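Os03g0854200 protein (PDB 3HKM) binds double-stranded DNA and single-stranded RNA, shows hydrolytic DNase and phosphorolytic RNase activity in vitro, and is a probable component of the exosome core. Local coordinates at residues K59-V64 with N99-V104; K135-A140 with F225-L230; S165-V170 with G201-E206; R5-N10 with D154-E159. One frame throughout, in Å; residues are numbered along the deposited sequence.

The four contacts span both sheets of an RNase PH fold. Contact 1 pairs strands 61-67 and 100-110 of the mixed sheet, its centre about 20 Å from contact 2's. Contacts 2 and 3 join strands 138-145 and 165-172, neighbours in the antiparallel sheet, to the two ends of the segment holding helix 205-229; they touch where Ala-140 packs on Val-170. Contact 4 ties the first modelled residues, 5-10, to 154-159; its centre is about 17 Å from that of contact 3 and about 36 Å from contact 1's, across the chain's centre. Along the chain, contact 4 spans contact 1 and crosses contact 2, which follows contact 1 and encloses contact 3. Both modelled chain ends thus contact the antiparallel-sheet part.

Contact 1: K59-V64 with N99-V104; sequences KASIEV and NTTTSV
Strands 61-67 and 100-110 are the two parallel strands of a beta-alpha-beta unit, and the pairing of Ser-61 to Val-64 with Thr-101 to Val-104 is its parallel seam. The strand directions diverge by 20°. Four backbone bonds alternate between the chains: Ser-61 N donates to Thr-100 O (2.8 Å), Thr-102 N to Ser-61 O, Glu-63 N to Thr-102 O, and Val-104 N to Glu-63 O (2.7 Å). Carbonyls of this seam also receive CA-H...O contacts, the shortest from Val-64 CA to Val-104 O at 3.2 Å.

Side chains sort onto two faces. On one, Val-64 and Val-104 lie side by side and point the same way, with Val-64 CG2 4.1 Å from Val-104 CB; Ile-62 and Thr-102 share this face. On the other, Glu-63 runs obliquely across Thr-101, its CG 3.8 Å from Thr-101 CG2. Thr-101 OG1 stands beside the backbone N (chi1 -54°), where it bonds Gly-50 O, and this leaves CG2 anti to the N, facing Glu-63. At the N-terminal end of the pairing, Ala-60 CB meets Thr-100 CG2 at 3.7 Å.

Helix 77-91, the connection of the unit, packs over the Val-64 and Val-104 side through Leu-84 and Leu-88. Strand 61-67 is outermost in the sheet within this chain, whereas strand 100-110 has strand 38-49 along its other edge, with Thr-102 resting on Val-44 and Pro-47.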
# COMPACT_ATOMS: atom_id res chain seq x y z
N LYS A 59 -14.26 8.45 17.84
CA LYS A 59 -14.01 7.52 16.75
C LYS A 59 -12.67 6.82 16.99
O LYS A 59 -11.83 7.32 17.73
CB LYS A 59 -13.97 8.27 15.41
CG LYS A 59 -15.33 8.69 14.88
CD LYS A 59 -15.19 9.58 13.64
CE LYS A 59 -14.60 10.94 13.99
NZ LYS A 59 -15.58 11.86 14.65
N ALA A 60 -12.48 5.65 16.36
CA ALA A 60 -11.22 4.92 16.50
C ALA A 60 -10.05 5.64 15.81
O ALA A 60 -10.21 6.26 14.76
CB ALA A 60 -11.36 3.50 15.96
N SER A 61 -8.87 5.55 16.42
CA SER A 61 -7.67 6.17 15.87
C SER A 61 -6.80 5.15 15.15
O SER A 61 -6.61 4.03 15.64
CB SER A 61 -6.84 6.82 16.98
OG SER A 61 -7.61 7.77 17.70
N ILE A 62 -6.29 5.54 13.99
CA ILE A 62 -5.31 4.75 13.27
C ILE A 62 -4.07 5.62 13.12
O ILE A 62 -4.16 6.76 12.66
CB ILE A 62 -5.82 4.27 11.88
CG1 ILE A 62 -6.73 3.05 12.03
CG2 ILE A 62 -4.66 3.89 10.98
CD1 ILE A 62 -8.12 3.34 12.55
N GLU A 63 -2.92 5.11 13.56
CA GLU A 63 -1.67 5.86 13.49
C GLU A 63 -0.59 5.06 12.76
O GLU A 63 -0.62 3.83 12.80
CB GLU A 63 -1.20 6.23 14.91
CG GLU A 63 -2.30 6.87 15.73
CD GLU A 63 -1.78 7.64 16.93
OE1 GLU A 63 -0.67 7.31 17.41
OE2 GLU A 63 -2.48 8.58 17.39
N VAL A 64 0.34 5.74 12.10
CA VAL A 64 1.33 5.06 11.27
C VAL A 64 2.73 5.68 11.34
O VAL A 64 2.90 6.89 11.28
CB VAL A 64 0.88 5.01 9.79
CG1 VAL A 64 1.71 4.00 9.01
CG2 VAL A 64 -0.61 4.68 9.69
N ASN A 99 -12.68 5.32 21.11
CA ASN A 99 -11.67 5.46 22.16
C ASN A 99 -10.66 4.34 22.12
O ASN A 99 -10.43 3.65 23.11
CB ASN A 99 -12.32 5.54 23.55
CG ASN A 99 -11.34 5.96 24.63
OD1 ASN A 99 -11.51 5.60 25.79
ND2 ASN A 99 -10.32 6.71 24.26
N THR A 100 -10.05 4.18 20.95
CA THR A 100 -9.12 3.08 20.72
C THR A 100 -8.04 3.53 19.72
O THR A 100 -8.30 4.34 18.84
CB THR A 100 -9.89 1.86 20.18
OG1 THR A 100 -9.51 0.69 20.92
CG2 THR A 100 -9.68 1.66 18.70
N THR A 101 -6.82 3.03 19.87
CA THR A 101 -5.77 3.37 18.93
C THR A 101 -5.14 2.12 18.33
O THR A 101 -4.70 1.22 19.05
CB THR A 101 -4.66 4.23 19.58
OG1 THR A 101 -5.23 5.39 20.19
CG2 THR A 101 -3.64 4.67 18.54
N THR A 102 -5.11 2.07 17.00
CA THR A 102 -4.42 1.02 16.28
C THR A 102 -3.16 1.61 15.63
O THR A 102 -3.25 2.50 14.79
CB THR A 102 -5.34 0.39 15.23
OG1 THR A 102 -6.49 -0.17 15.89
CG2 THR A 102 -4.63 -0.70 14.45
N SER A 103 -2.00 1.12 16.04
CA SER A 103 -0.74 1.64 15.51
C SER A 103 -0.16 0.71 14.46
O SER A 103 0.06 -0.47 14.71
CB SER A 103 0.28 1.85 16.63
OG SER A 103 -0.27 2.62 17.68
N VAL A 104 0.10 1.27 13.29
CA VAL A 104 0.71 0.54 12.19
C VAL A 104 2.17 0.93 12.05
O VAL A 104 2.51 2.12 11.98
CB VAL A 104 -0.03 0.83 10.87
CG1 VAL A 104 0.55 0.02 9.73
CG2 VAL A 104 -1.52 0.56 11.03

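Contact 2: K135-A140 with F225-L230; sequences KHLAVA and FMRTTL
Leu-137 and Val-139 meet Met-226 where the C-terminal end of helix 205-229 lies against the start of strand 138-145, a sheet-to-helix contact of the RNase PH fold. The close-packed part is apolar. Met-226 reaches out from the helix with its chain extended beyond CG (chi2 178°, chi3 -179°), and this straight thioether runs antiparallel to the side chains of Leu-137 and Val-139, which come from the strand side. Leu-137 CD2 lies 3.8 Å from Met-226 CB, and its CG sits near the sulfur. Further in, Val-139 CG2 approaches Met-226 SD at 4.0 Å. The far end of the methionine is buried as well: its CE rests 3.7 Å from Ala-138 O, a carbonyl oxygen covered by this contact that has no hydrogen-bonding partner in the model. Cys-124 of helix 115-130 also touches Met-226, while Ser-219 and Ile-222 of helix 205-229 add to the packing on Val-139.

Toward solvent the contact changes character. Arg-227 is exposed, and no hydrogen bond or ion pair links its side chain to 135-140. Its chain bends at chi2 (-96°), folding the guanidinium back across Leu-137, and NH2 makes a weak hydrogen bond to Asn-173 O. Leu-137 thus separates the buried methionine from the outer arginine, with its CD1 3.8 Å from Arg-227 NH2 and its CD2 3.7 Å above the guanidinium plane, directly over the centre.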
# COMPACT_ATOMS: atom_id res chain seq x y z
N LYS A 135 -13.66 -1.07 5.99
CA LYS A 135 -14.80 -0.82 5.10
C LYS A 135 -14.70 -1.71 3.85
O LYS A 135 -15.70 -2.15 3.29
CB LYS A 135 -14.83 0.64 4.65
CG LYS A 135 -15.05 1.70 5.73
CD LYS A 135 -15.22 3.06 5.06
CE LYS A 135 -15.00 4.23 6.01
NZ LYS A 135 -16.22 4.57 6.81
N HIS A 136 -13.47 -1.95 3.42
CA HIS A 136 -13.18 -2.69 2.21
C HIS A 136 -11.67 -2.89 2.14
O HIS A 136 -10.92 -2.23 2.86
CB HIS A 136 -13.64 -1.91 0.97
CG HIS A 136 -13.32 -0.45 1.04
ND1 HIS A 136 -12.04 0.03 0.93
CD2 HIS A 136 -14.11 0.63 1.24
CE1 HIS A 136 -12.05 1.35 1.05
NE2 HIS A 136 -13.30 1.73 1.24
N LEU A 137 -11.24 -3.80 1.28
CA LEU A 137 -9.82 -3.99 1.00
C LEU A 137 -9.23 -2.80 0.25
O LEU A 137 -9.92 -2.15 -0.54
CB LEU A 137 -9.61 -5.24 0.14
CG LEU A 137 -9.32 -6.59 0.79
CD1 LEU A 137 -10.26 -6.89 1.94
CD2 LEU A 137 -9.37 -7.68 -0.27
N ALA A 138 -7.96 -2.51 0.50
CA ALA A 138 -7.21 -1.57 -0.32
C ALA A 138 -6.17 -2.33 -1.15
O ALA A 138 -5.32 -3.03 -0.61
CB ALA A 138 -6.54 -0.51 0.54
N VAL A 139 -6.26 -2.20 -2.47
CA VAL A 139 -5.31 -2.83 -3.37
C VAL A 139 -4.63 -1.74 -4.21
O VAL A 139 -5.27 -1.08 -5.02
CB VAL A 139 -6.00 -3.91 -4.25
CG1 VAL A 139 -5.16 -4.25 -5.47
CG2 VAL A 139 -6.26 -5.17 -3.44
N ALA A 140 -3.33 -1.55 -3.99
CA ALA A 140 -2.60 -0.46 -4.64
C ALA A 140 -1.69 -0.98 -5.75
O ALA A 140 -1.15 -2.07 -5.65
CB ALA A 140 -1.78 0.31 -3.61
N PHE A 225 -5.81 -12.76 -3.93
CA PHE A 225 -4.72 -13.24 -3.07
C PHE A 225 -5.07 -12.98 -1.59
O PHE A 225 -5.01 -13.88 -0.75
CB PHE A 225 -3.42 -12.52 -3.46
CG PHE A 225 -2.20 -12.96 -2.69
CD1 PHE A 225 -1.71 -14.25 -2.81
CD2 PHE A 225 -1.51 -12.07 -1.89
CE1 PHE A 225 -0.57 -14.65 -2.12
CE2 PHE A 225 -0.37 -12.46 -1.20
CZ PHE A 225 0.09 -13.76 -1.31
N MET A 226 -5.44 -11.73 -1.30
CA MET A 226 -5.92 -11.35 0.03
C MET A 226 -7.14 -12.17 0.46
O MET A 226 -7.23 -12.59 1.62
CB MET A 226 -6.27 -9.86 0.07
CG MET A 226 -5.08 -8.92 -0.06
SD MET A 226 -5.54 -7.17 -0.07
CE MET A 226 -3.94 -6.40 -0.28
N ARG A 227 -8.08 -12.39 -0.45
CA ARG A 227 -9.33 -13.05 -0.08
C ARG A 227 -9.24 -14.58 0.07
O ARG A 227 -10.04 -15.19 0.78
CB ARG A 227 -10.44 -12.67 -1.07
CG ARG A 227 -10.95 -11.24 -0.90
CD ARG A 227 -12.21 -11.18 -0.05
NE ARG A 227 -12.60 -9.80 0.26
CZ ARG A 227 -12.91 -8.91 -0.67
NH1 ARG A 227 -12.88 -9.26 -1.94
NH2 ARG A 227 -13.26 -7.67 -0.33
N THR A 228 -8.28 -15.20 -0.60
CA THR A 228 -8.16 -16.64 -0.52
C THR A 228 -6.87 -17.08 0.15
O THR A 228 -6.86 -17.41 1.34
CB THR A 228 -8.28 -17.30 -1.91
OG1 THR A 228 -9.59 -17.04 -2.44
CG2 THR A 228 -8.09 -18.80 -1.80
N THR A 229 -5.78 -17.08 -0.60
CA THR A 229 -4.49 -17.57 -0.11
C THR A 229 -4.16 -17.07 1.30
O THR A 229 -3.78 -17.87 2.17
CB THR A 229 -3.36 -17.17 -1.08
OG1 THR A 229 -3.73 -17.53 -2.41
CG2 THR A 229 -2.06 -17.86 -0.70
N LEU A 230 -4.31 -15.77 1.53
CA LEU A 230 -3.91 -15.17 2.80
C LEU A 230 -4.88 -15.46 3.96
O LEU A 230 -4.81 -14.80 5.00
CB LEU A 230 -3.69 -13.67 2.66
CG LEU A 230 -2.51 -13.24 1.78
CD1 LEU A 230 -2.29 -11.74 1.90
CD2 LEU A 230 -1.24 -13.98 2.17

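Contact 3: S165-V170 with G201-E206; sequences SFAHLV and GVMSEE
Ser-165 and Met-203 carry this contact from two directions, the serine reaching from strand 165-172 for a backbone carbonyl, the methionine folding its methyl onto the same strand one to two residues on. Ser-165 OG stands anti to its own carbonyl carbon, beside the backbone N (chi1 -54°), and is directed at the main chain of Val-202. It donates a hydrogen bond to Val-202 O, but the modelled separation is too short for a normal bond, so the exact position of the hydroxyl is doubtful.

Met-203 approaches differently. Its CB points along the strand rather than at it, and bends at chi2 (78°) and chi3 (72°) fold the thioether round until the terminal methyl meets 165-170. That methyl does all the touching: CE lies 3.4 Å from Phe-166 O and 4.0 Å from Ala-167 CB, with Ser-165 CB farther off at 4.4 Å. The hook therefore places one methyl against a backbone carbonyl and an alanine methyl together.

The two segments come together at the start of strand 165-172, where its antiparallel neighbour 197-201, an outermost strand of the four-stranded antiparallel sheet within this chain, ends and the chain turns into helix 205-229. Ser-204 is the N-cap of that helix, its OG bonded to Asp-207 N. Strand 138-145 runs along the other edge of strand 165-172, and Leu-169 packs on Cys-211 and Ile-212 of the helix.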
# COMPACT_ATOMS: atom_id res chain seq x y z
N SER A 165 6.06 9.63 -16.51
CA SER A 165 4.72 9.70 -15.94
C SER A 165 4.49 8.48 -15.09
O SER A 165 4.95 7.39 -15.41
CB SER A 165 3.66 9.73 -17.04
OG SER A 165 3.87 10.76 -17.99
N PHE A 166 3.77 8.66 -13.99
CA PHE A 166 3.22 7.51 -13.28
C PHE A 166 2.24 7.86 -12.17
O PHE A 166 2.14 9.00 -11.74
CB PHE A 166 4.32 6.54 -12.83
CG PHE A 166 5.33 7.13 -11.90
CD1 PHE A 166 6.62 7.37 -12.33
CD2 PHE A 166 5.00 7.39 -10.58
CE1 PHE A 166 7.57 7.90 -11.47
CE2 PHE A 166 5.94 7.92 -9.70
CZ PHE A 166 7.23 8.17 -10.15
N ALA A 167 1.50 6.85 -11.73
CA ALA A 167 0.44 7.05 -10.77
C ALA A 167 0.50 5.96 -9.71
O ALA A 167 0.78 4.81 -10.01
CB ALA A 167 -0.90 7.03 -11.47
N HIS A 168 0.24 6.33 -8.47
CA HIS A 168 -0.02 5.34 -7.44
C HIS A 168 -1.52 5.23 -7.29
O HIS A 168 -2.16 6.16 -6.80
CB HIS A 168 0.61 5.76 -6.11
CG HIS A 168 2.11 5.72 -6.11
ND1 HIS A 168 2.87 6.46 -5.24
CD2 HIS A 168 2.98 5.03 -6.88
CE1 HIS A 168 4.16 6.22 -5.47
NE2 HIS A 168 4.25 5.35 -6.46
N LEU A 169 -2.09 4.12 -7.73
CA LEU A 169 -3.53 3.93 -7.60
C LEU A 169 -3.85 2.93 -6.50
O LEU A 169 -3.13 1.95 -6.31
CB LEU A 169 -4.17 3.49 -8.92
CG LEU A 169 -3.91 4.36 -10.16
CD1 LEU A 169 -4.55 3.75 -11.40
CD2 LEU A 169 -4.38 5.80 -9.95
N VAL A 170 -4.93 3.19 -5.77
CA VAL A 170 -5.40 2.26 -4.77
C VAL A 170 -6.91 2.11 -4.90
O VAL A 170 -7.67 3.07 -4.80
CB VAL A 170 -4.86 2.58 -3.34
CG1 VAL A 170 -4.23 3.97 -3.29
CG2 VAL A 170 -5.92 2.36 -2.26
N GLY A 201 4.82 13.49 -12.20
CA GLY A 201 5.33 13.80 -13.52
C GLY A 201 4.18 14.09 -14.46
O GLY A 201 3.03 14.11 -14.03
N VAL A 202 4.48 14.32 -15.74
CA VAL A 202 3.45 14.71 -16.69
C VAL A 202 2.35 13.66 -16.76
O VAL A 202 2.62 12.46 -16.84
CB VAL A 202 3.99 14.96 -18.11
CG1 VAL A 202 4.29 13.64 -18.81
CG2 VAL A 202 2.98 15.74 -18.92
N MET A 203 1.11 14.11 -16.73
CA MET A 203 0.01 13.18 -16.80
C MET A 203 -1.17 13.86 -17.46
O MET A 203 -1.89 14.64 -16.84
CB MET A 203 -0.35 12.66 -15.40
CG MET A 203 -1.43 11.58 -15.37
SD MET A 203 -0.88 9.93 -15.84
CE MET A 203 0.08 9.48 -14.41
N SER A 204 -1.33 13.58 -18.74
CA SER A 204 -2.54 13.96 -19.45
C SER A 204 -3.72 13.23 -18.83
O SER A 204 -3.53 12.21 -18.15
CB SER A 204 -2.43 13.60 -20.93
OG SER A 204 -2.38 12.20 -21.10
N GLU A 205 -4.92 13.73 -19.07
CA GLU A 205 -6.14 13.09 -18.60
C GLU A 205 -6.40 11.76 -19.32
O GLU A 205 -7.06 10.87 -18.78
CB GLU A 205 -7.33 14.04 -18.76
CG GLU A 205 -8.64 13.51 -18.22
CD GLU A 205 -9.82 14.43 -18.51
OE1 GLU A 205 -10.19 14.57 -19.69
OE2 GLU A 205 -10.37 14.99 -17.54
N GLU A 206 -5.88 11.61 -20.53
CA GLU A 206 -5.97 10.34 -21.24
C GLU A 206 -5.04 9.31 -20.61
O GLU A 206 -5.43 8.17 -20.37
CB GLU A 206 -5.65 10.52 -22.73
CG GLU A 206 -6.33 11.73 -23.35
CD GLU A 206 -5.50 12.99 -23.21
OE1 GLU A 206 -4.49 13.11 -23.95
OE2 GLU A 206 -5.86 13.86 -22.39

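Contact 4: R5-N10 with D154-E159; sequences RADGRN and DTNKAE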
# COMPACT_ATOMS: atom_id res chain seq x y z
N ARG A 5 9.12 -5.75 -21.50
CA ARG A 5 9.86 -4.96 -20.53
C ARG A 5 11.17 -5.66 -20.25
O ARG A 5 11.30 -6.86 -20.49
CB ARG A 5 9.05 -4.79 -19.23
CG ARG A 5 7.73 -4.07 -19.42
CD ARG A 5 6.71 -4.48 -18.37
NE ARG A 5 6.97 -3.85 -17.07
CZ ARG A 5 6.09 -3.84 -16.07
NH1 ARG A 5 4.90 -4.41 -16.21
NH2 ARG A 5 6.40 -3.24 -14.92
N ALA A 6 12.15 -4.92 -19.75
CA ALA A 6 13.48 -5.49 -19.49
C ALA A 6 13.40 -6.79 -18.72
O ALA A 6 14.04 -7.78 -19.09
CB ALA A 6 14.35 -4.48 -18.74
N ASP A 7 12.62 -6.81 -17.64
CA ASP A 7 12.58 -7.97 -16.76
C ASP A 7 11.80 -9.14 -17.36
O ASP A 7 11.79 -10.23 -16.79
CB ASP A 7 12.03 -7.60 -15.37
CG ASP A 7 10.69 -6.91 -15.44
OD1 ASP A 7 10.63 -5.72 -15.83
OD2 ASP A 7 9.68 -7.55 -15.08
N GLY A 8 11.15 -8.91 -18.49
CA GLY A 8 10.48 -9.97 -19.21
C GLY A 8 8.99 -10.01 -18.96
O GLY A 8 8.29 -10.92 -19.43
N ARG A 9 8.48 -9.02 -18.24
CA ARG A 9 7.05 -8.90 -18.03
C ARG A 9 6.41 -8.14 -19.18
O ARG A 9 7.07 -7.36 -19.86
CB ARG A 9 6.74 -8.20 -16.71
CG ARG A 9 7.18 -8.97 -15.49
CD ARG A 9 6.69 -8.33 -14.22
NE ARG A 9 7.11 -6.94 -14.07
CZ ARG A 9 7.90 -6.49 -13.09
NH1 ARG A 9 8.38 -7.32 -12.17
NH2 ARG A 9 8.21 -5.20 -13.04
N ASN A 10 5.12 -8.37 -19.41
CA ASN A 10 4.37 -7.52 -20.33
C ASN A 10 3.65 -6.42 -19.55
O ASN A 10 3.45 -6.54 -18.33
CB ASN A 10 3.41 -8.35 -21.19
CG ASN A 10 2.34 -9.05 -20.38
OD1 ASN A 10 1.60 -8.41 -19.63
ND2 ASN A 10 2.24 -10.37 -20.54
N ASP A 154 2.98 -2.02 -12.03
CA ASP A 154 3.95 -2.46 -11.03
C ASP A 154 5.38 -2.26 -11.50
O ASP A 154 6.12 -3.21 -11.73
CB ASP A 154 3.71 -3.93 -10.68
CG ASP A 154 4.31 -4.33 -9.34
OD1 ASP A 154 4.50 -3.46 -8.46
OD2 ASP A 154 4.57 -5.54 -9.17
N THR A 155 5.77 -1.00 -11.65
CA THR A 155 7.10 -0.65 -12.11
C THR A 155 8.15 -0.99 -11.06
O THR A 155 7.87 -0.96 -9.86
CB THR A 155 7.21 0.85 -12.38
OG1 THR A 155 6.71 1.56 -11.24
CG2 THR A 155 6.40 1.23 -13.60
N ASN A 156 9.35 -1.29 -11.53
CA ASN A 156 10.49 -1.50 -10.64
C ASN A 156 11.34 -0.24 -10.50
O ASN A 156 10.92 0.84 -10.91
CB ASN A 156 11.32 -2.70 -11.11
CG ASN A 156 11.76 -2.59 -12.55
OD1 ASN A 156 11.62 -1.54 -13.18
ND2 ASN A 156 12.29 -3.68 -13.10
N LYS A 157 12.52 -0.37 -9.91
CA LYS A 157 13.41 0.76 -9.69
C LYS A 157 13.97 1.25 -11.02
O LYS A 157 14.12 2.46 -11.24
CB LYS A 157 14.54 0.34 -8.75
CG LYS A 157 15.45 1.47 -8.26
CD LYS A 157 16.53 0.90 -7.35
CE LYS A 157 17.45 1.98 -6.81
NZ LYS A 157 18.61 1.41 -6.05
N ALA A 158 14.26 0.32 -11.92
CA ALA A 158 14.81 0.64 -13.23
C ALA A 158 13.83 1.41 -14.12
O ALA A 158 14.21 2.38 -14.78
CB ALA A 158 15.28 -0.63 -13.93
N GLU A 159 12.57 0.97 -14.13
CA GLU A 159 11.53 1.59 -14.94
C GLU A 159 11.12 2.93 -14.36
O GLU A 159 10.56 3.79 -15.05
CB GLU A 159 10.30 0.67 -15.03
CG GLU A 159 10.53 -0.59 -15.87
CD GLU A 159 9.50 -1.68 -15.60
OE1 GLU A 159 8.73 -1.56 -14.63
OE2 GLU A 159 9.48 -2.68 -16.35
O HOH W 1 11.33 -6.31 -11.87
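Residues 5-10 form a compact loop, a type I turn from Arg-5 to Gly-8 closed by Gly-8 N to Arg-5 O, with Arg-5 N bonded to Arg-9 O, and it faces the turn that leads into the short, weakly bonded helix 157-160. Arg-5 and Glu-159 cross at about a right angle and form a two-pronged salt bridge. Arg-5 NE reaches Glu-159 OE2 at 2.9 Å, nearly straight at 170°, and Arg-5 NH2 reaches Glu-159 OE1 at 2.9 Å. Both oxygens are met on their syn side and lie close to the guanidinium plane, although the two flat groups are turned 32° apart. The arginine chain bends at chi3 (77°), which presents this NE edge to the carboxylate. NH2 also bonds Leu-153 O and, weakly, Asp-154 O.

Glu-159 is held from its own side by a capping box at the helix start. Its N donates to Asn-156 OD1 (2.8 Å), while Asn-156 N donates to Glu-159 OE1 at 3.2 Å, from above the carboxylate plane. OE1 thus accepts from both segments, and the carboxylate that caps the helix is also the one gripped by Arg-5.

Two acidic groups come close here, Asp-7 OD1 standing 3.3 Å from Glu-159 OE2; the nearby arginines probably offset their repulsion. Arg-9 lies with its NE over the centre of the Arg-5 guanidinium, 3.7 Å above its plane. A water accepts from Asn-156 ND2 at 3.1 Å and, weakly, from Arg-9 NH1.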